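PDB 4HPP: probable glutamine synthetase from Pseudomonas aeruginosa, which belongs to the glutamine synthetase family, pairing an N-terminal domain with a larger catalytic domain that holds magnesium and glutamic acid in this model. Local coordinates for residues R118-S122 against G123-I127; G161-V164 against S165-Q169; R191-G195 against V196-D200; G269-A272 against H273-A276; P411-D414 against T415-M419. One frame throughout, in Å; residues are numbered along the deposited sequence.

Contact 1: residues R118-S122 against G123-I127; sequences RYRDS and GLQVI
Val126 lays its methyl CG2 over one face of the Tyr119 ring, 4.0 Å from the ring centroid and 29° off the ring normal, a CH-pi contact. The closest ring atom is CD2, and Leu124 meets that same corner from another direction: its CB lies at the ring edge, near the ring plane, 3.7 Å from Tyr119 CD2. Val126 holds CG1 anti to its backbone N (chi1 -179°), which leaves CG2 as the branch that meets the ring. Farther out, the chain of Gln125 bends at chi2 and returns OE1 to 4.0 Å from Arg120 CG, with amide and guanidinium planes almost perpendicular. The backbone beneath these side chains is a Schellman motif ending helix 108-121 and releasing the chain into strand 124-137. Gly123, with phi at 86°, is its C-prime residue. Its N bonds to Arg120 O at a short 2.5 Å, and Leu124 N bonds to Tyr119 O at 3.1 Å. Tyr119 O also takes weak bonds from the backbone N of Ser122 and from Ser122 OG, the latter at 3.3 Å, so three donors share this oxygen, two of them weakly. Arg120 NH2 and Asp121 OD2 form a long salt bridge on the exposed side, through charge alone. At the buried end, Tyr119 OH is hydrogen-bonded to Leu350 O and Trp266 NE1, fixing the far end of the ring. Helix 342-358 continues the packing, with Met346 and Leu350 against Val126, while Leu239 and Leu241 of the neighbouring strand 235-243 touch the same valine.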
loop_
_atom_site.group_PDB
_atom_site.type_symbol
_atom_site.label_atom_id
_atom_site.label_comp_id
_atom_site.label_asym_id
_atom_site.label_seq_id
_atom_site.Cartn_x
_atom_site.Cartn_y
_atom_site.Cartn_z
ATOM N N ARG A 118 -50.731 -10.396 -31.620
ATOM C CA ARG A 118 -51.077 -10.563 -33.042
ATOM C C ARG A 118 -50.490 -11.857 -33.599
ATOM O O ARG A 118 -51.064 -12.487 -34.508
ATOM C CB ARG A 118 -50.562 -9.393 -33.912
ATOM C CG ARG A 118 -51.175 -8.057 -33.590
ATOM C CD ARG A 118 -50.822 -6.993 -34.608
ATOM N NE ARG A 118 -49.518 -6.338 -34.483
ATOM C CZ ARG A 118 -49.247 -5.286 -33.700
ATOM N NH1 ARG A 118 -50.157 -4.782 -32.898
ATOM N NH2 ARG A 118 -48.044 -4.735 -33.695
ATOM N N TYR A 119 -49.327 -12.233 -33.064
ATOM C CA TYR A 119 -48.804 -13.531 -33.370
ATOM C C TYR A 119 -49.654 -14.640 -32.760
ATOM O O TYR A 119 -50.049 -15.560 -33.495
ATOM C CB TYR A 119 -47.350 -13.654 -32.988
ATOM C CG TYR A 119 -46.420 -13.460 -34.164
ATOM C CD1 TYR A 119 -46.076 -12.160 -34.599
ATOM C CD2 TYR A 119 -45.877 -14.567 -34.850
ATOM C CE1 TYR A 119 -45.193 -11.949 -35.656
ATOM C CE2 TYR A 119 -44.995 -14.364 -35.909
ATOM C CZ TYR A 119 -44.662 -13.052 -36.314
ATOM O OH TYR A 119 -43.839 -12.830 -37.401
ATOM N N ARG A 120 -49.964 -14.540 -31.462
ATOM C CA ARG A 120 -50.742 -15.579 -30.777
ATOM C C ARG A 120 -52.105 -15.770 -31.477
ATOM O O ARG A 120 -52.476 -16.894 -31.804
ATOM C CB ARG A 120 -50.942 -15.272 -29.288
ATOM C CG ARG A 120 -50.869 -16.503 -28.354
ATOM C CD ARG A 120 -51.443 -16.292 -26.942
ATOM N NE ARG A 120 -52.628 -15.423 -26.974
ATOM C CZ ARG A 120 -53.826 -15.768 -27.467
ATOM N NH1 ARG A 120 -54.029 -16.980 -27.974
ATOM N NH2 ARG A 120 -54.827 -14.897 -27.468
ATOM N N ASP A 121 -52.813 -14.666 -31.734
ATOM C CA ASP A 121 -54.146 -14.660 -32.363
ATOM C C ASP A 121 -54.300 -15.581 -33.547
ATOM O O ASP A 121 -55.319 -16.254 -33.665
ATOM C CB ASP A 121 -54.553 -13.247 -32.793
ATOM C CG ASP A 121 -55.061 -12.413 -31.627
ATOM O OD1 ASP A 121 -55.108 -11.185 -31.813
ATOM O OD2 ASP A 121 -55.394 -12.972 -30.530
ATOM N N SER A 122 -53.298 -15.599 -34.419
ATOM C CA SER A 122 -53.250 -16.533 -35.542
ATOM C C SER A 122 -52.467 -17.822 -35.241
ATOM O O SER A 122 -52.030 -18.499 -36.165
ATOM C CB SER A 122 -52.651 -15.853 -36.766
ATOM O OG SER A 122 -51.273 -15.690 -36.562
ATOM N N GLY A 123 -52.296 -18.162 -33.962
ATOM C CA GLY A 123 -51.740 -19.477 -33.554
ATOM C C GLY A 123 -50.226 -19.714 -33.448
ATOM O O GLY A 123 -49.807 -20.858 -33.265
ATOM N N LEU A 124 -49.422 -18.646 -33.532
ATOM C CA LEU A 124 -47.949 -18.714 -33.425
ATOM C C LEU A 124 -47.361 -18.177 -32.077
ATOM O O LEU A 124 -47.666 -17.060 -31.650
ATOM C CB LEU A 124 -47.329 -17.966 -34.604
ATOM C CG LEU A 124 -48.028 -18.144 -35.945
ATOM C CD1 LEU A 124 -47.292 -17.399 -37.039
ATOM C CD2 LEU A 124 -48.060 -19.625 -36.266
ATOM N N GLN A 125 -46.557 -18.998 -31.411
ATOM C CA GLN A 125 -45.730 -18.594 -30.285
ATOM C C GLN A 125 -44.413 -18.099 -30.865
ATOM O O GLN A 125 -43.907 -18.678 -31.820
ATOM C CB GLN A 125 -45.400 -19.784 -29.398
ATOM C CG GLN A 125 -46.546 -20.755 -29.174
ATOM C CD GLN A 125 -47.407 -20.451 -27.955
ATOM O OE1 GLN A 125 -48.230 -19.528 -27.976
ATOM N NE2 GLN A 125 -47.243 -21.254 -26.889
ATOM N N VAL A 126 -43.833 -17.052 -30.283
ATOM C CA VAL A 126 -42.509 -16.605 -30.728
ATOM C C VAL A 126 -41.393 -16.945 -29.774
ATOM O O VAL A 126 -41.421 -16.572 -28.598
ATOM C CB VAL A 126 -42.496 -15.127 -31.106
ATOM C CG1 VAL A 126 -41.100 -14.733 -31.575
ATOM C CG2 VAL A 126 -43.521 -14.910 -32.227
ATOM N N ILE A 127 -40.406 -17.663 -30.289
ATOM C CA ILE A 127 -39.349 -18.200 -29.468
ATOM C C ILE A 127 -38.098 -17.603 -30.024
ATOM O O ILE A 127 -37.806 -17.803 -31.219
ATOM C CB ILE A 127 -39.233 -19.718 -29.651
ATOM C CG1 ILE A 127 -40.526 -20.426 -29.233
ATOM C CG2 ILE A 127 -38.039 -20.235 -28.868
ATOM C CD1 ILE A 127 -40.573 -20.904 -27.789
#

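Contact 2: residues G161-V164 against S165-Q169; sequences GWLV and SALAQ
Leu163 swings its CG out beside its own carbonyl carbon (chi1 178°), whereas Leu167 turns CG back beside its backbone N (chi1 -61°), and the two side chains converge one turn apart. Leu163 CG comes to 3.8 Å from Leu167 CD1, the chains crossing at a slant. Leu167 CG also rests 3.5 Å from Leu163 O, whose carbonyl accepts Leu167 N at 2.8 Å in a nearly straight bond. The next bond, Ala168 N to Val164 O, is 2.7 Å long and as straight at its hydrogen; the first of the run, Ser165 N to Gly161 O, is 3.2 Å and more bent. Around the helix from the leucines, the benzo part of Trp162 lies obliquely beside Ser165, with OG 3.9 Å from CE3. Gln169 NE2 lies at the edge of that ring, near its plane, and donates a weak 3.3 Å hydrogen bond to Ser165 OG; Gln80 O is its stronger partner. Leu163, Ala166 and Leu167 pack on helix 196-216, while Trp162, Val164 and Ser165 meet Pro6, Val7 and Gln5 of a neighbouring subunit; Val164 also touches Pro174. Successive i to i+4 bonds, with side chains meeting three or four residues apart, mark an ordinary alpha-helix, here the end of helix 159-169, lying between helix 196-216 and strand 66-78 of its own chain and the N-terminal residues of that neighbouring subunit.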
loop_
_atom_site.group_PDB
_atom_site.type_symbol
_atom_site.label_atom_id
_atom_site.label_comp_id
_atom_site.label_asym_id
_atom_site.label_seq_id
_atom_site.Cartn_x
_atom_site.Cartn_y
_atom_site.Cartn_z
ATOM N N GLY A 161 -16.666 -17.026 -14.808
ATOM C CA GLY A 161 -17.348 -17.772 -13.708
ATOM C C GLY A 161 -18.382 -16.906 -13.000
ATOM O O GLY A 161 -19.506 -17.332 -12.763
ATOM N N TRP A 162 -18.051 -15.646 -12.743
ATOM C CA TRP A 162 -18.990 -14.734 -12.050
ATOM C C TRP A 162 -20.020 -14.199 -12.970
ATOM O O TRP A 162 -21.093 -13.793 -12.553
ATOM C CB TRP A 162 -18.288 -13.573 -11.386
ATOM C CG TRP A 162 -17.940 -13.894 -9.975
ATOM C CD1 TRP A 162 -16.674 -14.004 -9.431
ATOM C CD2 TRP A 162 -18.862 -14.169 -8.861
ATOM N NE1 TRP A 162 -16.733 -14.308 -8.095
ATOM C CE2 TRP A 162 -18.024 -14.435 -7.691
ATOM C CE3 TRP A 162 -20.253 -14.247 -8.727
ATOM C CZ2 TRP A 162 -18.575 -14.787 -6.438
ATOM C CZ3 TRP A 162 -20.787 -14.569 -7.474
ATOM C CH2 TRP A 162 -19.964 -14.838 -6.361
ATOM N N LEU A 163 -19.727 -14.217 -14.255
ATOM C CA LEU A 163 -20.698 -13.708 -15.181
ATOM C C LEU A 163 -21.824 -14.708 -15.326
ATOM O O LEU A 163 -22.987 -14.389 -15.125
ATOM C CB LEU A 163 -20.047 -13.335 -16.549
ATOM C CG LEU A 163 -21.076 -12.841 -17.538
ATOM C CD1 LEU A 163 -21.838 -11.686 -16.931
ATOM C CD2 LEU A 163 -20.451 -12.416 -18.841
ATOM N N VAL A 164 -21.491 -15.908 -15.725
ATOM C CA VAL A 164 -22.466 -17.014 -15.779
ATOM C C VAL A 164 -23.272 -17.157 -14.487
ATOM O O VAL A 164 -24.494 -17.322 -14.499
ATOM C CB VAL A 164 -21.786 -18.331 -16.254
ATOM C CG1 VAL A 164 -22.749 -19.489 -16.227
ATOM C CG2 VAL A 164 -21.311 -18.116 -17.686
ATOM N N SER A 165 -22.636 -16.972 -13.359
ATOM C CA SER A 165 -23.392 -17.144 -12.118
ATOM C C SER A 165 -24.372 -16.008 -11.947
ATOM O O SER A 165 -25.585 -16.227 -11.678
ATOM C CB SER A 165 -22.442 -17.290 -10.968
ATOM O OG SER A 165 -22.998 -16.765 -9.813
ATOM N N ALA A 166 -23.893 -14.782 -12.152
ATOM C CA ALA A 166 -24.804 -13.609 -12.146
ATOM C C ALA A 166 -25.992 -13.739 -13.148
ATOM O O ALA A 166 -27.150 -13.519 -12.780
ATOM C CB ALA A 166 -24.028 -12.344 -12.355
ATOM N N LEU A 167 -25.715 -14.176 -14.379
ATOM C CA LEU A 167 -26.778 -14.385 -15.345
ATOM C C LEU A 167 -27.692 -15.538 -14.855
ATOM O O LEU A 167 -28.927 -15.376 -14.882
ATOM C CB LEU A 167 -26.244 -14.598 -16.759
ATOM C CG LEU A 167 -25.410 -13.465 -17.419
ATOM C CD1 LEU A 167 -24.571 -14.002 -18.573
ATOM C CD2 LEU A 167 -26.212 -12.244 -17.899
ATOM N N ALA A 168 -27.128 -16.657 -14.365
ATOM C CA ALA A 168 -28.018 -17.708 -13.723
ATOM C C ALA A 168 -28.937 -17.167 -12.644
ATOM O O ALA A 168 -30.195 -17.363 -12.740
ATOM C CB ALA A 168 -27.271 -18.937 -13.212
ATOM N N GLN A 169 -28.346 -16.450 -11.671
ATOM C CA GLN A 169 -29.170 -15.816 -10.646
ATOM C C GLN A 169 -30.181 -14.895 -11.247
ATOM O O GLN A 169 -31.225 -14.747 -10.711
ATOM C CB GLN A 169 -28.366 -14.973 -9.662
ATOM C CG GLN A 169 -27.312 -15.677 -8.821
ATOM C CD GLN A 169 -26.483 -14.681 -8.108
ATOM O OE1 GLN A 169 -27.032 -13.787 -7.426
ATOM N NE2 GLN A 169 -25.137 -14.700 -8.373
#

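Contact 3: residues R191-G195 against V196-D200; sequences RPAQG and VAAAD
Ala193 and Ala198 come to 4.5 Å between CA atoms because the backbone leaves strand 185-194 and reverses at Gly195 (phi 63°, psi -127°) into helix 196-216. Across the bend Ala198 N donates to Gly195 O at 3.0 Å; the bond is bent, 137° at the hydrogen, and the donor stands well above the carbonyl plane. Three methyl groups fill the inside of the turn. Ala193 CB points at the helix, 3.6 Å from Ala198 N, and touches Ala197 CB at 4.0 Å. Ala198 CB points back at the strand and lies against two carbonyl oxygens, 3.2 Å from Gly195 O and 3.4 Å from Ala193 O. Ala197 CB lies nearer the exposed side, 3.7 Å from Gln194 O. This is a strand-to-helix connection of the catalytic domain: strand 185-194, which also carries the magnesium ligand Glu187, runs antiparallel to strand 124-137, and the helix turns back over the sheet. Gly195 still pairs with that neighbouring strand, so the bend begins where the pairing ends. One turn on, Asp200 N bonds to Val196 O at 2.9 Å, an i to i+4 bond of the helix. Outside the bend, Val196 points away from the strand and packs on Arg109 and Arg113 of helix 108-121, while Asp200 forms a salt bridge with Arg109 and a hydrogen bond with His343. Ala198 completes its surroundings with Ala128 of the sheet and Met346 of helix 342-358.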
loop_
_atom_site.group_PDB
_atom_site.type_symbol
_atom_site.label_atom_id
_atom_site.label_comp_id
_atom_site.label_asym_id
_atom_site.label_seq_id
_atom_site.Cartn_x
_atom_site.Cartn_y
_atom_site.Cartn_z
ATOM N N ARG A 191 -30.353 -19.584 -23.183
ATOM C CA ARG A 191 -31.407 -20.412 -23.690
ATOM C C ARG A 191 -32.517 -19.521 -24.281
ATOM O O ARG A 191 -32.777 -18.449 -23.793
ATOM C CB ARG A 191 -31.876 -21.305 -22.544
ATOM C CG ARG A 191 -30.889 -22.462 -22.271
ATOM C CD ARG A 191 -31.343 -23.463 -21.206
ATOM N NE ARG A 191 -32.774 -23.295 -20.879
ATOM C CZ ARG A 191 -33.815 -23.627 -21.666
ATOM N NH1 ARG A 191 -33.614 -24.176 -22.878
ATOM N NH2 ARG A 191 -35.073 -23.391 -21.237
ATOM N N PRO A 192 -33.202 -19.962 -25.329
ATOM C CA PRO A 192 -34.290 -19.102 -25.878
ATOM C C PRO A 192 -35.432 -18.803 -24.869
ATOM O O PRO A 192 -35.592 -19.540 -23.899
ATOM C CB PRO A 192 -34.858 -19.979 -26.992
ATOM C CG PRO A 192 -33.958 -21.196 -27.111
ATOM C CD PRO A 192 -33.300 -21.362 -25.788
ATOM N N ALA A 193 -36.231 -17.760 -25.077
ATOM C CA ALA A 193 -37.439 -17.463 -24.210
ATOM C C ALA A 193 -38.624 -17.129 -25.115
ATOM O O ALA A 193 -38.408 -16.811 -26.266
ATOM C CB ALA A 193 -37.206 -16.288 -23.231
ATOM N N GLN A 194 -39.862 -17.167 -24.611
ATOM C CA GLN A 194 -40.988 -16.928 -25.497
ATOM C C GLN A 194 -41.436 -15.485 -25.464
ATOM O O GLN A 194 -41.524 -14.915 -24.433
ATOM C CB GLN A 194 -42.132 -17.857 -25.159
ATOM C CG GLN A 194 -43.220 -17.903 -26.230
ATOM C CD GLN A 194 -44.432 -18.733 -25.796
ATOM O OE1 GLN A 194 -45.440 -18.827 -26.508
ATOM N NE2 GLN A 194 -44.338 -19.326 -24.623
ATOM N N GLY A 195 -41.655 -14.867 -26.603
ATOM C CA GLY A 195 -42.202 -13.538 -26.603
ATOM C C GLY A 195 -41.336 -12.470 -25.952
ATOM O O GLY A 195 -40.157 -12.288 -26.310
ATOM N N VAL A 196 -41.957 -11.750 -25.010
ATOM C CA VAL A 196 -41.459 -10.487 -24.480
ATOM C C VAL A 196 -40.258 -10.842 -23.629
ATOM O O VAL A 196 -39.196 -10.161 -23.672
ATOM C CB VAL A 196 -42.529 -9.754 -23.639
ATOM C CG1 VAL A 196 -41.964 -8.507 -22.983
ATOM C CG2 VAL A 196 -43.736 -9.341 -24.489
ATOM N N ALA A 197 -40.412 -11.945 -22.903
ATOM C CA ALA A 197 -39.355 -12.448 -22.044
ATOM C C ALA A 197 -38.037 -12.571 -22.842
ATOM O O ALA A 197 -36.965 -12.309 -22.304
ATOM C CB ALA A 197 -39.759 -13.768 -21.357
ATOM N N ALA A 198 -38.118 -12.897 -24.135
ATOM C CA ALA A 198 -36.912 -13.038 -24.976
ATOM C C ALA A 198 -36.157 -11.696 -25.092
ATOM O O ALA A 198 -34.964 -11.658 -24.798
ATOM C CB ALA A 198 -37.248 -13.632 -26.348
ATOM N N ALA A 199 -36.862 -10.608 -25.416
ATOM C CA ALA A 199 -36.273 -9.246 -25.337
ATOM C C ALA A 199 -35.850 -8.781 -23.918
ATOM O O ALA A 199 -34.786 -8.152 -23.757
ATOM C CB ALA A 199 -37.180 -8.222 -25.985
ATOM N N ASP A 200 -36.646 -9.109 -22.895
ATOM C CA ASP A 200 -36.208 -8.829 -21.506
ATOM C C ASP A 200 -34.852 -9.475 -21.239
ATOM O O ASP A 200 -33.935 -8.838 -20.650
ATOM C CB ASP A 200 -37.225 -9.298 -20.478
ATOM C CG ASP A 200 -38.557 -8.558 -20.585
ATOM O OD1 ASP A 200 -39.487 -8.930 -19.837
ATOM O OD2 ASP A 200 -38.685 -7.621 -21.419
#

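Contact 4: residues G269-A272 against H273-A276; sequences GVLA and HLPA
His273 folds its ring back over the preceding turn until CD2 lies 3.0 Å from Gly269 O, inside helix 261-281, an alpha-helix kinked near Pro275. This is the tight part of the contact. The same oxygen accepts His273 N at 3.1 Å, so Gly269 O is approached by both the backbone and the ring of one residue, with the oxygen at the ring edge, near its plane. The ring gets there with CG anti to the carbonyl carbon (chi1 -64°), beside its own N. Its other side is fixed by a hydrogen bond between ND1 and Asp401 OD1, and Ala352, Leu355 and Leu404 pack around it. Leu271 and Leu274 run side by side in the same direction but touch lightly, CD2 of Leu271 to CD1 of Leu274 at 4.0 Å. Leu274 lies deeper, against Phe333 and Pro335, which flank Arg334 of the glutamic acid pocket; the ligand itself is about 13 Å from this side chain. The loose side is at Ala272, which is exposed and whose carbonyl O takes a hydrogen bond from Gln385 NE2. Leu274 N gives Leu271 O a weak bond of 3.3 Å, and Pro275 has no N-H to offer the turn before. Pro275 sets its ring CD 3.9 Å from Ala272 O, and past the kink Ala276 N bonds to His273 O at 2.8 Å.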
loop_
_atom_site.group_PDB
_atom_site.type_symbol
_atom_site.label_atom_id
_atom_site.label_comp_id
_atom_site.label_asym_id
_atom_site.label_seq_id
_atom_site.Cartn_x
_atom_site.Cartn_y
_atom_site.Cartn_z
ATOM N N GLY A 269 -40.809 -11.909 -46.003
ATOM C CA GLY A 269 -41.190 -10.610 -45.414
ATOM C C GLY A 269 -40.052 -9.856 -44.750
ATOM O O GLY A 269 -39.903 -8.636 -44.941
ATOM N N VAL A 270 -39.259 -10.599 -43.971
ATOM C CA VAL A 270 -38.061 -10.095 -43.334
ATOM C C VAL A 270 -37.149 -9.579 -44.438
ATOM O O VAL A 270 -36.667 -8.436 -44.350
ATOM C CB VAL A 270 -37.338 -11.212 -42.537
ATOM C CG1 VAL A 270 -35.929 -10.797 -42.107
ATOM C CG2 VAL A 270 -38.175 -11.717 -41.363
ATOM N N LEU A 271 -36.904 -10.413 -45.466
ATOM C CA LEU A 271 -36.032 -10.021 -46.593
ATOM C C LEU A 271 -36.518 -8.760 -47.341
ATOM O O LEU A 271 -35.730 -7.865 -47.608
ATOM C CB LEU A 271 -35.761 -11.187 -47.568
ATOM C CG LEU A 271 -34.921 -12.315 -46.937
ATOM C CD1 LEU A 271 -34.219 -13.183 -47.944
ATOM C CD2 LEU A 271 -33.863 -11.799 -45.965
ATOM N N ALA A 272 -37.806 -8.673 -47.649
ATOM C CA ALA A 272 -38.302 -7.576 -48.483
ATOM C C ALA A 272 -38.218 -6.258 -47.743
ATOM O O ALA A 272 -37.958 -5.199 -48.355
ATOM C CB ALA A 272 -39.707 -7.854 -48.909
ATOM N N HIS A 273 -38.373 -6.343 -46.420
ATOM C CA HIS A 273 -38.283 -5.178 -45.557
ATOM C C HIS A 273 -36.949 -4.903 -44.935
ATOM O O HIS A 273 -36.773 -3.850 -44.322
ATOM C CB HIS A 273 -39.344 -5.254 -44.470
ATOM C CG HIS A 273 -40.754 -5.216 -45.008
ATOM N ND1 HIS A 273 -41.319 -4.086 -45.496
ATOM C CD2 HIS A 273 -41.699 -6.229 -45.166
ATOM C CE1 HIS A 273 -42.560 -4.364 -45.921
ATOM N NE2 HIS A 273 -42.791 -5.673 -45.712
ATOM N N LEU A 274 -35.983 -5.792 -45.079
ATOM C CA LEU A 274 -34.677 -5.535 -44.422
ATOM C C LEU A 274 -34.100 -4.117 -44.549
ATOM O O LEU A 274 -33.562 -3.617 -43.556
ATOM C CB LEU A 274 -33.578 -6.589 -44.757
ATOM C CG LEU A 274 -33.212 -7.490 -43.564
ATOM C CD1 LEU A 274 -32.352 -8.653 -44.000
ATOM C CD2 LEU A 274 -32.512 -6.685 -42.473
ATOM N N PRO A 275 -34.168 -3.473 -45.753
ATOM C CA PRO A 275 -33.484 -2.154 -45.737
ATOM C C PRO A 275 -34.112 -1.185 -44.750
ATOM O O PRO A 275 -33.426 -0.290 -44.271
ATOM C CB PRO A 275 -33.553 -1.646 -47.214
ATOM C CG PRO A 275 -33.719 -2.899 -48.020
ATOM C CD PRO A 275 -34.441 -3.931 -47.138
ATOM N N ALA A 276 -35.386 -1.387 -44.419
ATOM C CA ALA A 276 -36.051 -0.576 -43.392
ATOM C C ALA A 276 -35.698 -1.074 -41.992
ATOM O O ALA A 276 -35.535 -0.269 -41.033
ATOM C CB ALA A 276 -37.577 -0.608 -43.591
#

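Contact 5: residues P411-D414 against T415-M419; sequences PLLD and TYLAM
Leu417 CB starts 3.0 Å from Leu413 O, tight against the carbonyl that accepts Leu417 N one turn back in helix 410-427. That bond, Leu417 N to Leu413 O, is short at 2.6 Å. From CB the chain turns beside its own N (chi1 -85°), which keeps CG over the same oxygen at 3.2 Å and brings it to 3.8 Å from Leu413 CD1. At the tip, Leu417 CD1 lies 3.9 Å from Leu413 CD1. Leu413 meets it with CG anti to its N (chi1 177°), and the two leucines run side by side, pointing the same way, and both pack on Leu398 of helix 391-399. Around the helix, Tyr416 N bonds to Leu412 O at 2.7 Å and Ala418 N to Asp414 O at 2.9 Å. The Tyr416 ring leads away from this turn, and its OH is hydrogen-bonded to Ala279 O, joining this helix to the C-terminal part of helix 261-281. Backbone polarity is thus spent on i to i+4 bonds within the helix, while the leucine pair meets helix 391-399 by apolar contact on Leu398, with Gln399 beside Leu417.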
loop_
_atom_site.group_PDB
_atom_site.type_symbol
_atom_site.label_atom_id
_atom_site.label_comp_id
_atom_site.label_asym_id
_atom_site.label_seq_id
_atom_site.Cartn_x
_atom_site.Cartn_y
_atom_site.Cartn_z
ATOM N N PRO A 411 -47.232 7.558 -33.126
ATOM C CA PRO A 411 -46.367 8.411 -32.260
ATOM C C PRO A 411 -44.933 7.889 -32.018
ATOM O O PRO A 411 -43.982 8.681 -31.849
ATOM C CB PRO A 411 -47.136 8.461 -30.939
ATOM C CG PRO A 411 -48.574 8.231 -31.329
ATOM C CD PRO A 411 -48.541 7.273 -32.502
ATOM N N LEU A 412 -44.774 6.569 -31.994
ATOM C CA LEU A 412 -43.452 5.934 -31.891
ATOM C C LEU A 412 -42.565 6.314 -33.094
ATOM O O LEU A 412 -41.327 6.585 -33.001
ATOM C CB LEU A 412 -43.667 4.438 -31.881
ATOM C CG LEU A 412 -42.515 3.493 -31.669
ATOM C CD1 LEU A 412 -41.542 4.228 -30.816
ATOM C CD2 LEU A 412 -43.017 2.253 -30.928
ATOM N N LEU A 413 -43.213 6.291 -34.243
ATOM C CA LEU A 413 -42.494 6.425 -35.461
ATOM C C LEU A 413 -41.931 7.860 -35.548
ATOM O O LEU A 413 -40.718 8.036 -35.786
ATOM C CB LEU A 413 -43.406 6.016 -36.615
ATOM C CG LEU A 413 -42.931 6.119 -38.056
ATOM C CD1 LEU A 413 -41.591 5.408 -38.289
ATOM C CD2 LEU A 413 -44.052 5.547 -38.909
ATOM N N ASP A 414 -42.800 8.846 -35.264
ATOM C CA ASP A 414 -42.470 10.286 -35.239
ATOM C C ASP A 414 -41.385 10.565 -34.257
ATOM O O ASP A 414 -40.393 11.276 -34.588
ATOM C CB ASP A 414 -43.658 11.148 -34.790
ATOM C CG ASP A 414 -44.776 11.235 -35.812
ATOM O OD1 ASP A 414 -44.933 10.340 -36.685
ATOM O OD2 ASP A 414 -45.530 12.220 -35.710
ATOM N N THR A 415 -41.571 10.042 -33.038
ATOM C CA THR A 415 -40.589 10.323 -31.986
ATOM C C THR A 415 -39.236 9.638 -32.262
ATOM O O THR A 415 -38.158 10.245 -32.081
ATOM C CB THR A 415 -41.175 10.190 -30.571
ATOM O OG1 THR A 415 -40.183 9.715 -29.659
ATOM C CG2 THR A 415 -42.377 9.289 -30.558
ATOM N N TYR A 416 -39.310 8.437 -32.829
ATOM C CA TYR A 416 -38.123 7.719 -33.290
ATOM C C TYR A 416 -37.449 8.419 -34.446
ATOM O O TYR A 416 -36.246 8.731 -34.408
ATOM C CB TYR A 416 -38.476 6.285 -33.694
ATOM C CG TYR A 416 -37.240 5.453 -33.909
ATOM C CD1 TYR A 416 -36.643 5.350 -35.169
ATOM C CD2 TYR A 416 -36.614 4.820 -32.841
ATOM C CE1 TYR A 416 -35.484 4.608 -35.361
ATOM C CE2 TYR A 416 -35.458 4.077 -33.029
ATOM C CZ TYR A 416 -34.906 3.967 -34.278
ATOM O OH TYR A 416 -33.772 3.235 -34.446
ATOM N N LEU A 417 -38.229 8.655 -35.489
ATOM C CA LEU A 417 -37.713 9.296 -36.688
ATOM C C LEU A 417 -37.105 10.655 -36.428
ATOM O O LEU A 417 -36.106 11.024 -37.040
ATOM C CB LEU A 417 -38.838 9.474 -37.697
ATOM C CG LEU A 417 -39.194 8.322 -38.629
ATOM C CD1 LEU A 417 -40.252 8.840 -39.575
ATOM C CD2 LEU A 417 -37.980 7.788 -39.398
ATOM N N ALA A 418 -37.702 11.404 -35.518
ATOM C CA ALA A 418 -37.145 12.712 -35.155
ATOM C C ALA A 418 -35.926 12.588 -34.281
ATOM O O ALA A 418 -34.874 13.265 -34.522
ATOM C CB ALA A 418 -38.183 13.553 -34.479
ATOM N N MET A 419 -36.028 11.709 -33.275
ATOM C CA MET A 419 -34.895 11.521 -32.389
ATOM C C MET A 419 -33.626 11.087 -33.141
ATOM O O MET A 419 -32.526 11.425 -32.728
ATOM C CB MET A 419 -35.212 10.551 -31.266
ATOM C CG MET A 419 -33.989 10.320 -30.388
ATOM S SD MET A 419 -32.976 8.917 -30.871
ATOM C CE MET A 419 -34.042 7.585 -30.237
#

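Overall arrangement
Contacts 2, 4 and 5 are successive turns of single helices, whereas contacts 1 and 3 join a helix to a strand. Those two meet directly on the neighbouring strands 124-137 and 185-194 of one sheet: Val126 O of contact 1 lies 2.6 Å from Gly195 N of contact 3, a probable hydrogen bond, and both use glycine with positive phi. Contact 3 lies nearest the chain's centre; contact 2 is farther out but mostly buried, and it alone touches another subunit. Contacts 4 and 5 lie on the opposite side of that centre from contact 2, about 7 Å apart at their nearest atoms. Leucine pairing recurs in contacts 2, 4 and 5, alanine methyls fill contact 3, and an aromatic face serves contact 1.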